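Local coordinates for protein polyketide biosynthesis 3-hydroxy-3-methylglutaryl-ACP synthase PksG (Bacillus subtilis, PDB 4YXT) that catalyses the aldol condensation of an ACP-bound acetyl group with a beta-ketothioester polyketide intermediate during biosynthesis of the antibiotic bacillaene, at residues 142-146 with 296-300; 124-128 with 176-180; 244-249 with 282-286; 27-33 with 162-166. The protein carries 1 engineered substitution. All blocks are in the same frame, centred on the assembly; numbering follows the deposited sequence.

Interaction 1. Residues 142-146 with 296-300; sequences ASDIS and NIMGA
A142 and A300 bring their CA atoms to within 4.9 Å, and D144 and I297 to 5.9 Å, where the end of strand 137-145 passes the loop leading into helix 301-312; the loop's main-chain amide at G299 meets a side chain of the strand, whose own backbone pairs with V173 and G171 on one neighbour and C80 on the other. At one end the two alanine methyls touch directly, A142 CB to A300 CB at 3.5 Å. D144 carries the polar part. Its CG lies beside the backbone N (chi1 -86°), which directs OD2 to the amide of G299, and G299 N donates to D144 OD2 over 3.0 Å. This donor comes from the anti side of the oxygen, 19° out of the carboxylate plane. The other oxygen, OD1, lies within hydrogen-bonding reach of A82 N and the S81 and S83 hydroxyls, S81 being shared with S143 O. M298 crosses D144, with M298 CB 3.4 Å from D144 OD2; a bend at chi3 (-97°) then carries its methyl on to S146, CE to OG 3.3 Å, while S146 OG itself is hydrogen-bonded to G169 O. In the loop's Asx turn, M298 N donates to N296 OD1 at 2.9 Å. N296 also rests on H250, a proton donor/acceptor by similarity; A82 is an engineered residue at another such position. With donors at both oxygens, D144's buried carboxylate ties the 296-300 loop to the segment around position 82, consistent with a second-shell role beside the active site.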
# COMPACT_ATOMS: atom_id res chain seq x y z
N ALA A 142 -4.51 -2.34 10.70
CA ALA A 142 -5.61 -1.97 9.86
C ALA A 142 -6.51 -0.95 10.62
O ALA A 142 -7.00 -1.26 11.67
CB ALA A 142 -6.36 -3.20 9.45
N SER A 143 -6.70 0.26 10.05
CA SER A 143 -7.43 1.40 10.65
C SER A 143 -8.36 2.04 9.59
O SER A 143 -7.91 2.55 8.57
CB SER A 143 -6.40 2.44 11.14
OG SER A 143 -6.91 3.40 12.10
N ASP A 144 -9.67 1.99 9.82
CA ASP A 144 -10.66 2.59 8.92
C ASP A 144 -11.80 3.22 9.72
O ASP A 144 -12.17 2.73 10.79
CB ASP A 144 -11.27 1.58 7.95
CG ASP A 144 -10.44 1.39 6.66
OD1 ASP A 144 -10.05 2.41 6.02
OD2 ASP A 144 -10.16 0.20 6.32
N ILE A 145 -12.31 4.32 9.14
CA ILE A 145 -13.39 5.14 9.66
C ILE A 145 -14.40 5.32 8.54
O ILE A 145 -14.04 5.80 7.48
CB ILE A 145 -12.90 6.55 10.03
CG1 ILE A 145 -12.08 6.57 11.34
CG2 ILE A 145 -14.10 7.47 10.27
CD1 ILE A 145 -10.83 5.74 11.39
N SER A 146 -15.65 4.92 8.76
CA SER A 146 -16.74 5.27 7.84
C SER A 146 -17.01 6.77 7.79
O SER A 146 -16.74 7.49 8.74
CB SER A 146 -18.02 4.58 8.24
OG SER A 146 -17.78 3.21 8.28
N ASN A 296 -18.96 -2.57 10.54
CA ASN A 296 -18.07 -2.86 9.46
C ASN A 296 -16.87 -1.91 9.57
O ASN A 296 -16.99 -0.69 9.41
CB ASN A 296 -18.74 -2.64 8.09
CG ASN A 296 -17.77 -2.80 6.92
OD1 ASN A 296 -16.74 -3.50 7.00
ND2 ASN A 296 -18.08 -2.12 5.83
N ILE A 297 -15.72 -2.50 9.83
CA ILE A 297 -14.49 -1.75 10.03
C ILE A 297 -13.59 -1.90 8.81
O ILE A 297 -12.40 -1.63 8.88
CB ILE A 297 -13.81 -2.30 11.32
CG1 ILE A 297 -14.66 -1.89 12.50
CG2 ILE A 297 -12.45 -1.74 11.57
CD1 ILE A 297 -15.15 -0.50 12.40
N MET A 298 -14.17 -2.38 7.71
CA MET A 298 -13.51 -2.42 6.39
C MET A 298 -12.24 -3.28 6.33
O MET A 298 -12.32 -4.51 6.51
CB MET A 298 -13.32 -1.00 5.91
CG MET A 298 -14.67 -0.35 5.62
SD MET A 298 -14.55 1.41 5.38
CE MET A 298 -14.99 1.87 7.06
N GLY A 299 -11.09 -2.66 6.10
CA GLY A 299 -9.83 -3.33 6.12
C GLY A 299 -9.55 -4.13 7.37
O GLY A 299 -8.79 -5.09 7.34
N ALA A 300 -10.13 -3.76 8.49
CA ALA A 300 -9.80 -4.46 9.74
C ALA A 300 -10.88 -5.46 10.14
O ALA A 300 -10.77 -6.13 11.21
CB ALA A 300 -9.58 -3.45 10.84

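Interaction 2. Residues 124-128 with 176-180; sequences AVNFI and LVGEN
I128 lays its side chain over V177 and the start of the turn that follows strand 170-178. Its two branches do different work. CG1 meets V177 CG1 at 4.0 Å, and CD1 beyond it reaches the backbone, 3.9 Å from V177 O; CG2 goes to the aliphatic part of E179, 3.6 Å from its CG. One helical turn earlier, A124 CB approaches V177 CG1 at 4.1 Å and sits equally near CG2, while V125 CG2 makes a looser contact with CG1. V177 sets CG1 anti to its backbone N (chi1 179°), and this methyl therefore faces A124, V125 and I128 together. The short axes of helix 124-128 and strand 176-178 run 28° apart at 8.1 Å, the near-alignment of a helix lying along a sheet in an alpha/beta layer. A124 also touches A138 and V140 of the neighbouring strand 137-145. On the helix's other flank, N126 packs on S130 of the second subunit, placing this helix between sheet and dimer partner. E179 OE2 accepts from G135 N and Q131 NE2. Across the contact, therefore, cohesion comes from methyl and methylene packing, whereas the one charged group turns one carboxylate oxygen, OE2, to the turn beyond the helix.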
# COMPACT_ATOMS: atom_id res chain seq x y z
N ALA A 124 3.75 -9.16 5.75
CA ALA A 124 4.53 -9.16 6.97
C ALA A 124 4.98 -10.61 7.25
O ALA A 124 6.09 -10.79 7.66
CB ALA A 124 3.72 -8.67 8.12
N VAL A 125 4.13 -11.60 6.95
CA VAL A 125 4.49 -13.00 7.06
C VAL A 125 5.68 -13.36 6.16
O VAL A 125 6.62 -14.05 6.60
CB VAL A 125 3.30 -13.94 6.78
CG1 VAL A 125 3.78 -15.39 6.73
CG2 VAL A 125 2.23 -13.80 7.85
N ASN A 126 5.65 -12.92 4.91
CA ASN A 126 6.79 -13.15 4.00
C ASN A 126 8.07 -12.43 4.42
O ASN A 126 9.15 -12.90 4.15
CB ASN A 126 6.44 -12.86 2.56
CG ASN A 126 5.27 -13.70 2.06
OD1 ASN A 126 4.95 -14.74 2.64
ND2 ASN A 126 4.61 -13.24 0.99
N PHE A 127 7.96 -11.29 5.07
CA PHE A 127 9.16 -10.66 5.62
C PHE A 127 9.75 -11.66 6.65
O PHE A 127 10.94 -11.95 6.59
CB PHE A 127 8.84 -9.26 6.18
CG PHE A 127 9.96 -8.63 7.00
CD1 PHE A 127 11.20 -8.32 6.44
CD2 PHE A 127 9.79 -8.38 8.35
CE1 PHE A 127 12.21 -7.72 7.20
CE2 PHE A 127 10.81 -7.80 9.12
CZ PHE A 127 12.02 -7.46 8.54
N ILE A 128 8.92 -12.22 7.54
CA ILE A 128 9.44 -13.07 8.61
C ILE A 128 10.02 -14.31 7.99
O ILE A 128 11.13 -14.66 8.30
CB ILE A 128 8.35 -13.50 9.64
CG1 ILE A 128 7.74 -12.29 10.42
CG2 ILE A 128 8.88 -14.62 10.52
CD1 ILE A 128 8.60 -11.17 10.97
N LEU A 176 0.84 -7.75 15.68
CA LEU A 176 2.27 -7.97 15.76
C LEU A 176 2.65 -9.32 15.22
O LEU A 176 2.15 -10.31 15.67
CB LEU A 176 2.71 -7.94 17.23
CG LEU A 176 4.22 -7.96 17.48
CD1 LEU A 176 4.91 -6.64 17.14
CD2 LEU A 176 4.46 -8.33 18.94
N VAL A 177 3.55 -9.34 14.24
CA VAL A 177 3.85 -10.50 13.47
C VAL A 177 5.32 -10.81 13.73
O VAL A 177 6.20 -9.90 13.75
CB VAL A 177 3.57 -10.26 11.97
CG1 VAL A 177 3.91 -11.47 11.13
CG2 VAL A 177 2.11 -9.84 11.73
N GLY A 178 5.59 -12.08 13.97
CA GLY A 178 6.90 -12.49 14.44
C GLY A 178 7.21 -13.96 14.32
O GLY A 178 6.43 -14.74 13.75
N GLU A 179 8.36 -14.34 14.87
CA GLU A 179 8.83 -15.71 14.74
C GLU A 179 8.30 -16.65 15.83
O GLU A 179 8.44 -17.84 15.70
CB GLU A 179 10.36 -15.73 14.66
CG GLU A 179 10.93 -14.86 13.52
CD GLU A 179 12.44 -14.80 13.55
OE1 GLU A 179 13.01 -15.36 14.52
OE2 GLU A 179 13.07 -14.24 12.62
N ASN A 180 7.62 -16.14 16.85
CA ASN A 180 6.97 -17.01 17.85
C ASN A 180 5.45 -16.84 17.94
O ASN A 180 4.95 -16.35 18.93
CB ASN A 180 7.56 -16.78 19.26
CG ASN A 180 7.00 -17.75 20.28
OD1 ASN A 180 6.63 -18.91 19.93
ND2 ASN A 180 6.89 -17.31 21.54

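Interaction 3. Residues 244-249 with 282-286; sequences FQYLAY and TRVKP
Strand 246-249, the outermost strand at one end of the mixed sheet in this thiolase-fold enzyme, is met by the C-terminal end of helix 273-283, and R283 supplies most of the contact with L247, Y246 and F244. At the helix end the carbonyl of R283 is turned to the strand: L247 N donates to R283 O at 2.8 Å with an angle of 154°, while Y246 CA adds a CH...O approach of 3.3 Å to the same oxygen. The R283 side chain runs back along the chain over Q245, its CG 3.1 Å from Q245 O, and a bend at chi3 (-59°) turns the guanidinium toward F244. There NH1 donates to F244 O at 2.8 Å, the oxygen lying in the guanidinium plane. L247 runs alongside and places CD1 over one face of that group, 3.5 Å from NH2. Outside the contact, NE forms a salt bridge with D279 and NH1 also bonds to Y240 O, so the head group is held from several directions. Y246 crosses P286 at about a right angle, with its hydroxyl bonded to R314 N. Toward the other end of the strand Y249, the residue before H250 (catalytic by similarity), bonds through its hydroxyl to that of Y240, while its ring carbon CE2 rests 4.0 Å from V284 CG1.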
# COMPACT_ATOMS: atom_id res chain seq x y z
N PHE A 244 -10.95 -27.28 9.59
CA PHE A 244 -11.05 -26.02 10.30
C PHE A 244 -12.05 -26.17 11.45
O PHE A 244 -13.20 -26.52 11.21
CB PHE A 244 -11.53 -24.90 9.34
CG PHE A 244 -10.82 -24.93 8.00
CD1 PHE A 244 -9.50 -24.48 7.89
CD2 PHE A 244 -11.44 -25.46 6.90
CE1 PHE A 244 -8.84 -24.54 6.71
CE2 PHE A 244 -10.78 -25.51 5.70
CZ PHE A 244 -9.48 -25.05 5.59
N GLN A 245 -11.60 -25.88 12.66
CA GLN A 245 -12.47 -25.91 13.83
C GLN A 245 -13.26 -24.62 13.96
O GLN A 245 -14.31 -24.64 14.57
CB GLN A 245 -11.67 -26.13 15.08
CG GLN A 245 -11.17 -27.58 15.20
CD GLN A 245 -9.98 -27.89 14.31
OE1 GLN A 245 -9.00 -27.13 14.26
NE2 GLN A 245 -10.03 -29.06 13.64
N TYR A 246 -12.75 -23.49 13.44
CA TYR A 246 -13.53 -22.23 13.38
C TYR A 246 -13.31 -21.59 12.04
O TYR A 246 -12.34 -21.94 11.33
CB TYR A 246 -13.08 -21.27 14.45
CG TYR A 246 -13.29 -21.78 15.87
CD1 TYR A 246 -14.54 -21.65 16.48
CD2 TYR A 246 -12.26 -22.42 16.58
CE1 TYR A 246 -14.77 -22.09 17.76
CE2 TYR A 246 -12.47 -22.87 17.87
CZ TYR A 246 -13.74 -22.71 18.45
OH TYR A 246 -14.00 -23.11 19.70
N LEU A 247 -14.15 -20.60 11.70
CA LEU A 247 -14.05 -19.93 10.45
C LEU A 247 -14.22 -18.49 10.77
O LEU A 247 -15.07 -18.12 11.59
CB LEU A 247 -15.12 -20.41 9.43
CG LEU A 247 -14.88 -21.81 8.84
CD1 LEU A 247 -16.15 -22.31 8.15
CD2 LEU A 247 -13.78 -21.75 7.79
N ALA A 248 -13.40 -17.66 10.12
CA ALA A 248 -13.57 -16.25 10.32
C ALA A 248 -13.72 -15.66 8.99
O ALA A 248 -13.06 -16.07 8.04
CB ALA A 248 -12.35 -15.67 11.03
N TYR A 249 -14.59 -14.66 8.87
CA TYR A 249 -14.79 -14.09 7.57
C TYR A 249 -14.73 -12.55 7.68
O TYR A 249 -14.99 -11.98 8.77
CB TYR A 249 -16.16 -14.41 7.02
CG TYR A 249 -16.56 -15.80 6.89
CD1 TYR A 249 -16.63 -16.41 5.62
CD2 TYR A 249 -16.92 -16.54 8.00
CE1 TYR A 249 -17.07 -17.71 5.47
CE2 TYR A 249 -17.34 -17.86 7.88
CZ TYR A 249 -17.43 -18.44 6.62
OH TYR A 249 -17.88 -19.74 6.54
N THR A 282 -21.25 -23.58 16.28
CA THR A 282 -19.92 -24.01 16.68
C THR A 282 -18.77 -23.14 16.11
O THR A 282 -17.94 -22.63 16.86
CB THR A 282 -19.73 -25.44 16.21
OG1 THR A 282 -20.78 -26.22 16.75
CG2 THR A 282 -18.44 -26.00 16.68
N ARG A 283 -18.76 -22.93 14.79
CA ARG A 283 -17.55 -22.51 14.12
C ARG A 283 -17.49 -21.09 13.70
O ARG A 283 -16.44 -20.62 13.32
CB ARG A 283 -17.40 -23.33 12.85
CG ARG A 283 -17.11 -24.77 13.15
CD ARG A 283 -16.38 -25.36 11.99
NE ARG A 283 -17.13 -25.29 10.75
CZ ARG A 283 -16.62 -25.63 9.58
NH1 ARG A 283 -15.34 -26.05 9.47
NH2 ARG A 283 -17.39 -25.58 8.52
N VAL A 284 -18.64 -20.42 13.70
CA VAL A 284 -18.76 -19.13 13.06
C VAL A 284 -19.23 -18.04 14.00
O VAL A 284 -18.66 -16.92 14.04
CB VAL A 284 -19.73 -19.23 11.88
CG1 VAL A 284 -19.78 -17.93 11.11
CG2 VAL A 284 -19.32 -20.38 10.96
N LYS A 285 -20.25 -18.37 14.78
CA LYS A 285 -20.83 -17.41 15.70
C LYS A 285 -19.81 -16.85 16.71
O LYS A 285 -19.88 -15.71 17.01
CB LYS A 285 -22.04 -18.00 16.43
CG LYS A 285 -22.51 -17.19 17.63
CD LYS A 285 -23.88 -17.65 18.13
CE LYS A 285 -24.57 -16.59 19.01
NZ LYS A 285 -23.91 -16.47 20.35
N PRO A 286 -18.87 -17.65 17.23
CA PRO A 286 -17.88 -16.93 18.08
C PRO A 286 -17.20 -15.67 17.42
O PRO A 286 -17.08 -14.57 18.05
CB PRO A 286 -16.88 -18.03 18.41
CG PRO A 286 -17.73 -19.29 18.41
CD PRO A 286 -18.68 -19.10 17.28
O HOH W 1 -16.62 -16.32 12.66

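Interaction 4. Residues 27-33 with 162-166; sequences RHLDTAR and SYAEP
Y163 inserts its ring between L29 and R33, and its hydroxyl oxygen accepts from the backbone amide of D30. That bond is short and nearly straight, D30 N to Y163 OH 2.7 Å at 167°, and the donor lies in the plane of the ring at its edge. On one face L29 CD2 makes a CH-pi contact, 4.1 Å from the ring centroid. The opposite face carries the R33 guanidinium, stacked with planes 21° apart and CZ 3.6 Å from the centroid, a cation-pi pair; chi1 of -176° sets R33 CG over this face, and the bends at chi2 and chi3 then fold the guanidinium back onto the ring. The second polar link is a side-on salt bridge. R27 NE gives its hydrogen to E165 OE1 at 3.0 Å and NH2 gives one to OE2, also at 3.0 Å, each carboxylate oxygen accepting through its syn lone pair, with the two planar groups nearly coplanar. Both charges have further partners: R27 NH1 pairs with E368, and E165 OE2 bonds to Y367 OH. L29 CD1 packs on P166 CG at 3.9 Å. Within the 27-33 segment, D30 OD1 accepts from R33 N at 3.0 Å, capping the new helix. The arrangement is that of a Schellman C-terminus followed closely by an N-capped helix: the motif at H28 ends helix 20-27, D30 is the N-cap of helix 31-37, and residues 162-166 lie against the turn between them.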
# COMPACT_ATOMS: atom_id res chain seq x y z
N ARG A 27 -35.14 5.79 12.50
CA ARG A 27 -35.06 5.89 11.06
C ARG A 27 -36.17 5.12 10.38
O ARG A 27 -36.30 5.17 9.15
CB ARG A 27 -33.69 5.38 10.57
CG ARG A 27 -32.52 6.26 11.01
CD ARG A 27 -32.20 7.41 10.04
NE ARG A 27 -30.87 7.97 10.29
CZ ARG A 27 -30.60 9.24 10.63
NH1 ARG A 27 -31.58 10.15 10.74
NH2 ARG A 27 -29.34 9.63 10.84
N HIS A 28 -36.97 4.39 11.17
CA HIS A 28 -38.17 3.70 10.70
C HIS A 28 -37.87 2.51 9.80
O HIS A 28 -38.62 2.26 8.86
CB HIS A 28 -39.11 4.64 9.94
CG HIS A 28 -39.47 5.89 10.69
ND1 HIS A 28 -40.31 5.88 11.78
CD2 HIS A 28 -39.11 7.18 10.50
CE1 HIS A 28 -40.45 7.11 12.24
NE2 HIS A 28 -39.73 7.92 11.48
N LEU A 29 -36.83 1.75 10.11
CA LEU A 29 -36.43 0.66 9.24
C LEU A 29 -37.45 -0.45 9.29
O LEU A 29 -38.12 -0.63 10.30
CB LEU A 29 -35.06 0.14 9.65
CG LEU A 29 -33.89 1.13 9.57
CD1 LEU A 29 -32.56 0.42 9.76
CD2 LEU A 29 -33.90 1.90 8.25
N ASP A 30 -37.58 -1.19 8.20
CA ASP A 30 -38.38 -2.40 8.20
C ASP A 30 -37.75 -3.31 9.23
O ASP A 30 -36.57 -3.61 9.15
CB ASP A 30 -38.35 -3.12 6.84
CG ASP A 30 -39.03 -4.49 6.89
OD1 ASP A 30 -38.39 -5.54 6.62
OD2 ASP A 30 -40.22 -4.52 7.24
N THR A 31 -38.56 -3.79 10.16
CA THR A 31 -38.06 -4.57 11.27
C THR A 31 -37.28 -5.78 10.82
O THR A 31 -36.15 -5.99 11.25
CB THR A 31 -39.22 -4.97 12.18
OG1 THR A 31 -39.69 -3.79 12.85
CG2 THR A 31 -38.79 -5.99 13.20
N ALA A 32 -37.88 -6.56 9.93
CA ALA A 32 -37.25 -7.79 9.47
C ALA A 32 -35.91 -7.51 8.76
O ALA A 32 -34.98 -8.29 8.89
CB ALA A 32 -38.19 -8.56 8.55
N ARG A 33 -35.84 -6.43 7.99
CA ARG A 33 -34.61 -6.13 7.28
C ARG A 33 -33.52 -5.79 8.26
O ARG A 33 -32.43 -6.34 8.18
CB ARG A 33 -34.76 -4.97 6.33
CG ARG A 33 -33.49 -4.74 5.55
CD ARG A 33 -33.64 -5.11 4.10
NE ARG A 33 -34.25 -4.00 3.38
CZ ARG A 33 -33.63 -3.15 2.57
NH1 ARG A 33 -32.34 -3.25 2.32
NH2 ARG A 33 -34.34 -2.19 1.99
N SER A 162 -29.98 3.44 3.60
CA SER A 162 -30.66 3.45 4.91
C SER A 162 -30.29 2.22 5.69
O SER A 162 -30.16 2.26 6.93
CB SER A 162 -32.17 3.48 4.74
OG SER A 162 -32.62 4.74 4.29
N TYR A 163 -30.15 1.12 4.98
CA TYR A 163 -29.81 -0.10 5.64
C TYR A 163 -28.32 -0.28 5.90
O TYR A 163 -27.92 -1.16 6.63
CB TYR A 163 -30.51 -1.27 4.96
CG TYR A 163 -32.01 -1.16 5.22
CD1 TYR A 163 -32.59 -1.69 6.38
CD2 TYR A 163 -32.85 -0.45 4.34
CE1 TYR A 163 -33.95 -1.57 6.62
CE2 TYR A 163 -34.21 -0.33 4.59
CZ TYR A 163 -34.75 -0.88 5.72
OH TYR A 163 -36.09 -0.75 5.97
N ALA A 164 -27.50 0.61 5.37
CA ALA A 164 -26.05 0.54 5.53
C ALA A 164 -25.66 1.23 6.83
O ALA A 164 -24.82 0.76 7.55
CB ALA A 164 -25.36 1.22 4.36
N GLU A 165 -26.33 2.35 7.11
CA GLU A 165 -25.97 3.20 8.24
C GLU A 165 -25.81 2.50 9.59
O GLU A 165 -24.95 2.86 10.37
CB GLU A 165 -27.01 4.28 8.37
CG GLU A 165 -26.66 5.34 9.35
CD GLU A 165 -27.88 6.21 9.72
OE1 GLU A 165 -29.02 5.88 9.31
OE2 GLU A 165 -27.66 7.22 10.42
N PRO A 166 -26.65 1.50 9.89
CA PRO A 166 -26.45 0.80 11.14
C PRO A 166 -25.18 -0.06 11.23
O PRO A 166 -24.82 -0.48 12.32
CB PRO A 166 -27.70 -0.11 11.23
CG PRO A 166 -28.65 0.42 10.24
CD PRO A 166 -27.81 0.97 9.15

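How the interactions relate
Interactions 1, 2 and 3 are buried and all reach the same mixed sheet, whereas interaction 4 lies near the surface. Interactions 1 and 2 use neighbouring strands, 137-145 and 170-178, and their centres are about 22 Å apart; interaction 3 sits at an outermost strand and is nested in sequence between the two segments of interaction 1. Interactions 2 and 4 lie on opposite sides of the chain's centre, about 41 Å apart. The chemistry follows place: a carboxylate-to-amide bond close to the probable catalytic positions 82 and 250 in interaction 1, apolar contacts near the second subunit in 2, main-chain carbonyls receiving N-H donors in 3, and a salt bridge with cation-pi stacking in 4.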